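PDB 3R0V: Alpha/beta hydrolase fold protein from Sphaerobacter thermophilus, which probably acts as a hydrolase of the alpha/beta hydrolase fold, with a natural substrate that is not established. Local coordinates for residues A[7-12]-A[75-80]; A[13-18]-A[61-66]; A[67-72]-A[189-194]. All coordinates share one frame; numbering follows the deposited sequence.

Contacts 1 and 2 are close neighbours, their centres 9 Å apart. They share the two-stranded antiparallel sheet of strands 6-8 and 14-16, and both segments of contact 2 lie in sequence between those of contact 1. Contact 2 brings that hairpin against the loop leading to helix 71-84, whereas contact 1 sets it on the helix itself. Contact 3, which also uses helix 71-84, lies 15 Å from contact 1 and 17 Å from contact 2, centre to centre. It pairs residues 67-72, directly after the loop of contact 2, with helix 185-192 far later in the chain. The series thus joins the N-terminal hairpin, helix 71-84 and the helical region beside the malate site.

Contact 1. Residues A[7-12]-A[75-80]; sequences VPSSDG and IEDLAA
Turn-to-helix packing, polar at one end and apolar at the other, places S9 and V7 of the N-terminal hairpin against D77 and A80 of helix 71-84. The closest CA atoms, those of S9 and D77, are 5.1 Å apart. At the polar end S9 OG donates to D77 OD1 at 2.6 Å. It meets the anti side of the carboxylate and sits 18° out of its plane; the other oxygen, D77 OD2, is paired with R58. The S9 hydroxyl stands opposite its own backbone N (chi1 -167°), which carries it over to the helix, where a water donates to it in turn. That water also donates to E76 OE1 and accepts D11 N at 2.9 Å, so it bridges the turn and the extended E76 chain, whose carboxylate has a salt bridge to R73. A second water accepts S10 N and donates to E76 O at 2.7 Å, a carbonyl that also receives A80 N within the helix. The turn from S9 to G12 is type I, closed by G12 N bonding to S9 O at 2.8 Å. The apolar contact is the pair V7 CG2 and A80 CB, 4.2 Å apart; the same A80 methyl rests 3.8 Å from the carbonyl oxygen P8 O. Three acidic groups gather here, D11, E76 and D77, yet R58 pairs with D11 and D77 and R73 with E76, which probably offsets their mutual repulsion. The chemistry implies that the buried S9 hydroxyl, used as donor and acceptor at once, fixes the turn on the helix, with waters linking the turn to E76.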
loop_
_atom_site.group_PDB
_atom_site.type_symbol
_atom_site.label_atom_id
_atom_site.label_comp_id
_atom_site.label_asym_id
_atom_site.label_seq_id
_atom_site.Cartn_x
_atom_site.Cartn_y
_atom_site.Cartn_z
ATOM N N VAL A 7 -1.462 -6.645 -18.419
ATOM C CA VAL A 7 -0.118 -6.753 -18.960
ATOM C C VAL A 7 0.571 -7.865 -18.202
ATOM O O VAL A 7 0.299 -8.081 -17.009
ATOM C CB VAL A 7 0.702 -5.457 -18.801
ATOM C CG1 VAL A 7 0.266 -4.411 -19.840
ATOM C CG2 VAL A 7 0.592 -4.910 -17.379
ATOM N N PRO A 8 1.455 -8.589 -18.881
ATOM C CA PRO A 8 2.164 -9.688 -18.222
ATOM C C PRO A 8 3.335 -9.197 -17.396
ATOM O O PRO A 8 4.121 -8.354 -17.828
ATOM C CB PRO A 8 2.687 -10.512 -19.396
ATOM C CG PRO A 8 2.868 -9.511 -20.491
ATOM C CD PRO A 8 1.785 -8.486 -20.314
ATOM N N SER A 9 3.449 -9.736 -16.191
ATOM C CA SER A 9 4.617 -9.510 -15.367
ATOM C C SER A 9 5.765 -10.367 -15.920
ATOM O O SER A 9 5.549 -11.215 -16.783
ATOM C CB SER A 9 4.296 -9.908 -13.919
ATOM O OG SER A 9 5.292 -9.438 -13.030
ATOM N N SER A 10 6.974 -10.147 -15.416
ATOM C CA SER A 10 8.145 -10.903 -15.858
ATOM C C SER A 10 7.904 -12.414 -15.814
ATOM O O SER A 10 8.331 -13.144 -16.721
ATOM C CB SER A 10 9.367 -10.538 -15.005
ATOM O OG SER A 10 10.547 -11.147 -15.510
ATOM N N ASP A 11 7.223 -12.885 -14.770
ATOM C CA ASP A 11 6.969 -14.322 -14.623
ATOM C C ASP A 11 5.752 -14.816 -15.393
ATOM O O ASP A 11 5.361 -15.976 -15.264
ATOM C CB ASP A 11 6.883 -14.722 -13.142
ATOM C CG ASP A 11 5.588 -14.266 -12.461
ATOM O OD1 ASP A 11 4.733 -13.600 -13.096
ATOM O OD2 ASP A 11 5.444 -14.564 -11.258
ATOM N N GLY A 12 5.170 -13.948 -16.209
ATOM C CA GLY A 12 4.032 -14.344 -17.015
ATOM C C GLY A 12 2.663 -14.039 -16.420
ATOM O O GLY A 12 1.661 -14.144 -17.129
ATOM N N ILE A 75 7.343 -6.446 -7.090
ATOM C CA ILE A 75 8.125 -5.350 -7.660
ATOM C C ILE A 75 8.068 -5.450 -9.190
ATOM O O ILE A 75 7.872 -4.442 -9.875
ATOM C CB ILE A 75 9.567 -5.378 -7.145
ATOM C CG1 ILE A 75 9.574 -5.107 -5.637
ATOM C CG2 ILE A 75 10.440 -4.350 -7.881
ATOM C CD1 ILE A 75 10.954 -5.283 -4.991
ATOM N N GLU A 76 8.195 -6.664 -9.729
ATOM C CA GLU A 76 8.094 -6.868 -11.167
ATOM C C GLU A 76 6.692 -6.529 -11.679
ATOM O O GLU A 76 6.540 -5.996 -12.788
ATOM C CB GLU A 76 8.488 -8.303 -11.520
ATOM C CG GLU A 76 9.973 -8.572 -11.279
ATOM C CD GLU A 76 10.331 -10.055 -11.214
ATOM O OE1 GLU A 76 9.463 -10.920 -11.461
ATOM O OE2 GLU A 76 11.504 -10.352 -10.916
ATOM N N ASP A 77 5.664 -6.821 -10.882
ATOM C CA ASP A 77 4.306 -6.438 -11.274
ATOM C C ASP A 77 4.213 -4.917 -11.417
ATOM O O ASP A 77 3.673 -4.400 -12.398
ATOM C CB ASP A 77 3.250 -6.914 -10.263
ATOM C CG ASP A 77 3.165 -8.433 -10.141
ATOM O OD1 ASP A 77 3.546 -9.156 -11.079
ATOM O OD2 ASP A 77 2.686 -8.903 -9.087
ATOM N N LEU A 78 4.716 -4.205 -10.417
ATOM C CA LEU A 78 4.692 -2.751 -10.454
ATOM C C LEU A 78 5.518 -2.241 -11.639
ATOM O O LEU A 78 5.110 -1.298 -12.326
ATOM C CB LEU A 78 5.188 -2.187 -9.126
ATOM C CG LEU A 78 5.275 -0.661 -9.036
ATOM C CD1 LEU A 78 3.947 -0.007 -9.423
ATOM C CD2 LEU A 78 5.698 -0.245 -7.619
ATOM N N ALA A 79 6.653 -2.873 -11.921
ATOM C CA ALA A 79 7.439 -2.491 -13.101
ATOM C C ALA A 79 6.628 -2.619 -14.400
ATOM O O ALA A 79 6.691 -1.745 -15.274
ATOM C CB ALA A 79 8.712 -3.318 -13.175
ATOM N N ALA A 80 5.845 -3.689 -14.519
ATOM C CA ALA A 80 5.011 -3.887 -15.701
ATOM C C ALA A 80 3.940 -2.816 -15.805
ATOM O O ALA A 80 3.619 -2.348 -16.898
ATOM C CB ALA A 80 4.378 -5.284 -15.674
HETATM O O HOH W 1 6.930 -11.482 -12.249
HETATM O O HOH W 2 7.727 -7.293 -14.896
HETATM O O HOH W 3 10.471 -12.930 -13.012
#

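Contact 2. Residues A[13-18]-A[61-66]; sequences TPIAFE and GDSGDT
S63 reaches across to P14, I15 and A16 of the hairpin strand, and its side chain can be followed outward atom by atom. CB sits 3.6 Å from P14 O, beside the backbone bond in which G64 N donates to that same oxygen. OG, turned back beside its own backbone N (chi1 -68°), takes the A16 N-H at 2.9 Å in a nearly straight bond, 164° at the hydrogen. It also lies 3.5 Å from I15 CA, and its own proton goes to the carbonyl oxygen of D56. The G64 N to P14 O bond is 2.9 Å long and comes in almost end-on to the carbonyl. Replacing S63 with alanine would probably leave A16 N without this acceptor and D56 O without this donor, so that the loop is held less firmly at that point. Packing flanks these bonds. A16 CB touches D62 CB at 3.5 Å, while D62 sends its carboxylate to R36. At the other end T13 CG2 rests 3.4 Å from G64 C, and the T13 and T66 side chains slide past each other in opposite directions. Their OG1 atoms come within 2.7 Å, and T13 OG1 is also bonded to D11. G64 fits closely: a CB there would come very near the P14 ring, consistent with glycine at this position. The touching parts run nearly antiparallel, 166° apart, yet 61-66 is not a strand, and a serine hydroxyl stands in for a strand carbonyl as the acceptor of A16 N. The result is an irregular loop laid along the edge of a beta hairpin, and in this alpha/beta hydrolase fold that loop is the connection from strand 51-52 to helix 71-84.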
loop_
_atom_site.group_PDB
_atom_site.type_symbol
_atom_site.label_atom_id
_atom_site.label_comp_id
_atom_site.label_asym_id
_atom_site.label_seq_id
_atom_site.Cartn_x
_atom_site.Cartn_y
_atom_site.Cartn_z
ATOM N N THR A 13 2.605 -13.649 -15.146
ATOM C CA THR A 13 1.327 -13.376 -14.491
ATOM C C THR A 13 0.600 -12.199 -15.134
ATOM O O THR A 13 1.168 -11.117 -15.262
ATOM C CB THR A 13 1.533 -13.026 -13.019
ATOM O OG1 THR A 13 2.292 -14.065 -12.399
ATOM C CG2 THR A 13 0.195 -12.902 -12.296
ATOM N N PRO A 14 -0.665 -12.393 -15.527
ATOM C CA PRO A 14 -1.420 -11.244 -16.040
ATOM C C PRO A 14 -1.823 -10.313 -14.897
ATOM O O PRO A 14 -2.437 -10.759 -13.913
ATOM C CB PRO A 14 -2.660 -11.886 -16.661
ATOM C CG PRO A 14 -2.820 -13.186 -15.930
ATOM C CD PRO A 14 -1.423 -13.654 -15.616
ATOM N N ILE A 15 -1.466 -9.037 -15.029
ATOM C CA ILE A 15 -1.793 -8.015 -14.038
ATOM C C ILE A 15 -2.833 -7.075 -14.629
ATOM O O ILE A 15 -2.581 -6.409 -15.639
ATOM C CB ILE A 15 -0.542 -7.214 -13.612
ATOM C CG1 ILE A 15 0.547 -8.173 -13.115
ATOM C CG2 ILE A 15 -0.896 -6.167 -12.531
ATOM C CD1 ILE A 15 0.205 -8.943 -11.835
ATOM N N ALA A 16 -4.011 -7.042 -14.005
ATOM C CA ALA A 16 -5.139 -6.253 -14.498
ATOM C C ALA A 16 -5.048 -4.804 -14.029
ATOM O O ALA A 16 -4.666 -4.526 -12.892
ATOM C CB ALA A 16 -6.467 -6.886 -14.042
ATOM N N PHE A 17 -5.419 -3.878 -14.907
ATOM C CA PHE A 17 -5.321 -2.460 -14.579
ATOM C C PHE A 17 -6.312 -1.659 -15.397
ATOM O O PHE A 17 -6.889 -2.157 -16.367
ATOM C CB PHE A 17 -3.907 -1.923 -14.844
ATOM C CG PHE A 17 -3.569 -1.815 -16.308
ATOM C CD1 PHE A 17 -3.674 -0.600 -16.978
ATOM C CD2 PHE A 17 -3.159 -2.923 -17.016
ATOM C CE1 PHE A 17 -3.382 -0.506 -18.330
ATOM C CE2 PHE A 17 -2.865 -2.833 -18.366
ATOM C CZ PHE A 17 -2.972 -1.617 -19.020
ATOM N N GLU A 18 -6.512 -0.412 -14.989
ATOM C CA GLU A 18 -7.274 0.518 -15.803
ATOM C C GLU A 18 -6.631 1.897 -15.776
ATOM O O GLU A 18 -5.990 2.267 -14.795
ATOM C CB GLU A 18 -8.739 0.576 -15.376
ATOM C CG GLU A 18 -8.983 0.966 -13.944
ATOM C CD GLU A 18 -10.461 0.899 -13.587
ATOM O OE1 GLU A 18 -11.186 1.878 -13.860
ATOM O OE2 GLU A 18 -10.900 -0.139 -13.046
ATOM N N GLY A 61 -8.530 -9.309 -7.399
ATOM C CA GLY A 61 -9.314 -8.687 -8.450
ATOM C C GLY A 61 -9.230 -9.489 -9.730
ATOM O O GLY A 61 -9.516 -10.692 -9.729
ATOM N N ASP A 62 -8.834 -8.854 -10.829
ATOM C CA ASP A 62 -8.786 -9.553 -12.114
ATOM C C ASP A 62 -7.381 -9.998 -12.483
ATOM O O ASP A 62 -7.145 -10.453 -13.599
ATOM C CB ASP A 62 -9.386 -8.692 -13.227
ATOM C CG ASP A 62 -10.873 -8.462 -13.047
ATOM O OD1 ASP A 62 -11.578 -9.392 -12.581
ATOM O OD2 ASP A 62 -11.343 -7.350 -13.363
ATOM N N SER A 63 -6.448 -9.874 -11.544
ATOM C CA SER A 63 -5.091 -10.358 -11.791
ATOM C C SER A 63 -4.944 -11.846 -11.500
ATOM O O SER A 63 -5.660 -12.410 -10.666
ATOM C CB SER A 63 -4.080 -9.601 -10.955
ATOM O OG SER A 63 -4.007 -8.254 -11.396
ATOM N N GLY A 64 -3.997 -12.474 -12.185
ATOM C CA GLY A 64 -3.652 -13.858 -11.924
ATOM C C GLY A 64 -2.647 -13.955 -10.791
ATOM O O GLY A 64 -2.380 -12.971 -10.084
ATOM N N ASP A 65 -2.068 -15.139 -10.628
ATOM C CA ASP A 65 -1.030 -15.338 -9.628
ATOM C C ASP A 65 -0.180 -16.515 -10.086
ATOM O O ASP A 65 -0.700 -17.479 -10.660
ATOM C CB ASP A 65 -1.663 -15.615 -8.254
ATOM C CG ASP A 65 -0.726 -15.319 -7.095
ATOM O OD1 ASP A 65 0.486 -15.085 -7.313
ATOM O OD2 ASP A 65 -1.209 -15.332 -5.935
ATOM N N THR A 66 1.124 -16.428 -9.853
ATOM C CA THR A 66 2.029 -17.509 -10.217
ATOM C C THR A 66 2.917 -17.852 -9.016
ATOM O O THR A 66 3.830 -17.114 -8.677
ATOM C CB THR A 66 2.886 -17.129 -11.448
ATOM O OG1 THR A 66 2.028 -16.767 -12.545
ATOM C CG2 THR A 66 3.773 -18.293 -11.867
#

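Contact 3. Residues A[67-72]-A[189-194]; sequences PPYAVE and HAVMGD
V71 and Y69 press on A190 and V191, a small apolar contact between the start of the 71-84 region and the last turn of helix 185-192. Its tighter part is where V71 CG2 rests on the backbone of that turn: the methyl lies 3.6 Å from A190 O and 3.8 Å from V191 N, with A190 CB 4.0 Å away. The Y69 ring lies next to it. Its CE2 meets A190 CB at 3.7 Å, obliquely, and its OH stands 3.5 Å from V191 CG2, the two side chains crossing at about a right angle. The ring gets there because CG lies opposite the backbone N (chi1 -180°). Two outside partners hold it in place: the OH is hydrogen-bonded to E74, and the ring stacks with Y187. Y69 CE2 and V71 CG2 thus sit side by side against A190 CB. Beyond this the contact loosens. V71 CG1 and V191 CG2 are 4.3 Å apart, and the whole interface buries just 164 Å². Y69, V71 and A190 all remain partly open to solvent. V191, by contrast, is buried, and its side chain also packs on L100 of helix 96-106 and on R57. It comes within about 5 Å of the side chain of S96, a residue of the malate site. Helix 185-192 belongs to the mostly helical insertion between strands 111-117 and 209-213, the place where alpha/beta hydrolases commonly carry their lid, so the contact is consistent with lid packing onto the core beside the probable nucleophile elbow.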
loop_
_atom_site.group_PDB
_atom_site.type_symbol
_atom_site.label_atom_id
_atom_site.label_comp_id
_atom_site.label_asym_id
_atom_site.label_seq_id
_atom_site.Cartn_x
_atom_site.Cartn_y
_atom_site.Cartn_z
ATOM N N PRO A 67 2.649 -18.982 -8.350
ATOM C CA PRO A 67 3.517 -19.357 -7.225
ATOM C C PRO A 67 4.914 -19.772 -7.723
ATOM O O PRO A 67 5.064 -20.137 -8.885
ATOM C CB PRO A 67 2.785 -20.557 -6.590
ATOM C CG PRO A 67 1.404 -20.542 -7.177
ATOM C CD PRO A 67 1.534 -19.924 -8.537
ATOM N N PRO A 68 5.917 -19.706 -6.839
ATOM C CA PRO A 68 5.781 -19.307 -5.437
ATOM C C PRO A 68 5.818 -17.792 -5.262
ATOM O O PRO A 68 6.436 -17.073 -6.060
ATOM C CB PRO A 68 7.023 -19.915 -4.792
ATOM C CG PRO A 68 8.048 -19.878 -5.899
ATOM C CD PRO A 68 7.292 -20.138 -7.167
ATOM N N TYR A 69 5.161 -17.305 -4.215
ATOM C CA TYR A 69 5.202 -15.887 -3.938
ATOM C C TYR A 69 6.631 -15.452 -3.626
ATOM O O TYR A 69 7.385 -16.175 -2.976
ATOM C CB TYR A 69 4.286 -15.518 -2.764
ATOM C CG TYR A 69 4.355 -14.030 -2.514
ATOM C CD1 TYR A 69 3.603 -13.147 -3.276
ATOM C CD2 TYR A 69 5.218 -13.516 -1.565
ATOM C CE1 TYR A 69 3.705 -11.784 -3.084
ATOM C CE2 TYR A 69 5.336 -12.167 -1.362
ATOM C CZ TYR A 69 4.571 -11.308 -2.116
ATOM O OH TYR A 69 4.711 -9.965 -1.906
ATOM N N ALA A 70 6.996 -14.264 -4.096
ATOM C CA ALA A 70 8.192 -13.570 -3.636
ATOM C C ALA A 70 7.907 -12.088 -3.762
ATOM O O ALA A 70 7.190 -11.669 -4.675
ATOM C CB ALA A 70 9.413 -13.949 -4.480
ATOM N N VAL A 71 8.456 -11.294 -2.844
ATOM C CA VAL A 71 8.301 -9.848 -2.921
ATOM C C VAL A 71 8.800 -9.339 -4.279
ATOM O O VAL A 71 8.193 -8.443 -4.868
ATOM C CB VAL A 71 9.008 -9.121 -1.749
ATOM C CG1 VAL A 71 8.859 -7.609 -1.868
ATOM C CG2 VAL A 71 8.457 -9.606 -0.409
ATOM N N GLU A 72 9.881 -9.928 -4.794
ATOM C CA GLU A 72 10.413 -9.520 -6.093
ATOM C C GLU A 72 9.369 -9.630 -7.205
ATOM O O GLU A 72 9.377 -8.832 -8.149
ATOM C CB GLU A 72 11.662 -10.333 -6.439
ATOM C CG GLU A 72 12.466 -9.763 -7.604
ATOM C CD GLU A 72 13.292 -8.552 -7.199
ATOM O OE1 GLU A 72 13.584 -8.385 -5.990
ATOM O OE2 GLU A 72 13.659 -7.766 -8.099
ATOM N N HIS A 189 2.503 -9.443 4.573
ATOM C CA HIS A 189 3.439 -9.700 5.658
ATOM C C HIS A 189 4.870 -9.815 5.110
ATOM O O HIS A 189 5.812 -9.243 5.667
ATOM C CB HIS A 189 3.034 -10.962 6.420
ATOM C CG HIS A 189 3.896 -11.242 7.615
ATOM N ND1 HIS A 189 3.914 -12.466 8.248
ATOM C CD2 HIS A 189 4.782 -10.463 8.278
ATOM C CE1 HIS A 189 4.764 -12.423 9.260
ATOM N NE2 HIS A 189 5.307 -11.220 9.299
ATOM N N ALA A 190 5.029 -10.517 3.991
ATOM C CA ALA A 190 6.347 -10.643 3.374
ATOM C C ALA A 190 6.921 -9.299 2.903
ATOM O O ALA A 190 8.111 -9.028 3.080
ATOM C CB ALA A 190 6.295 -11.648 2.215
ATOM N N VAL A 191 6.078 -8.466 2.297
ATOM C CA VAL A 191 6.501 -7.139 1.864
ATOM C C VAL A 191 7.054 -6.346 3.054
ATOM O O VAL A 191 8.109 -5.709 2.962
ATOM C CB VAL A 191 5.324 -6.372 1.237
ATOM C CG1 VAL A 191 5.661 -4.876 1.092
ATOM C CG2 VAL A 191 4.939 -7.000 -0.097
HETATM N N MSE A 192 6.337 -6.396 4.172
HETATM C CA MSE A 192 6.678 -5.599 5.342
HETATM C C MSE A 192 7.794 -6.189 6.207
HETATM O O MSE A 192 8.295 -5.520 7.102
HETATM C CB MSE A 192 5.412 -5.329 6.185
HETATM C CG MSE A 192 4.380 -4.474 5.441
HETATM SE SE MSE A 192 5.082 -2.746 4.867
HETATM C CE MSE A 192 5.753 -2.197 6.598
ATOM N N GLY A 193 8.174 -7.435 5.948
ATOM C CA GLY A 193 9.218 -8.083 6.728
ATOM C C GLY A 193 8.765 -8.214 8.168
ATOM O O GLY A 193 7.690 -8.753 8.424
ATOM N N ASP A 194 9.565 -7.717 9.109
ATOM C CA ASP A 194 9.161 -7.700 10.520
ATOM C C ASP A 194 8.794 -6.282 10.971
ATOM O O ASP A 194 8.805 -5.958 12.171
ATOM C CB ASP A 194 10.272 -8.253 11.412
ATOM C CG ASP A 194 11.555 -7.444 11.317
ATOM O OD1 ASP A 194 11.569 -6.402 10.613
ATOM O OD2 ASP A 194 12.547 -7.842 11.962
#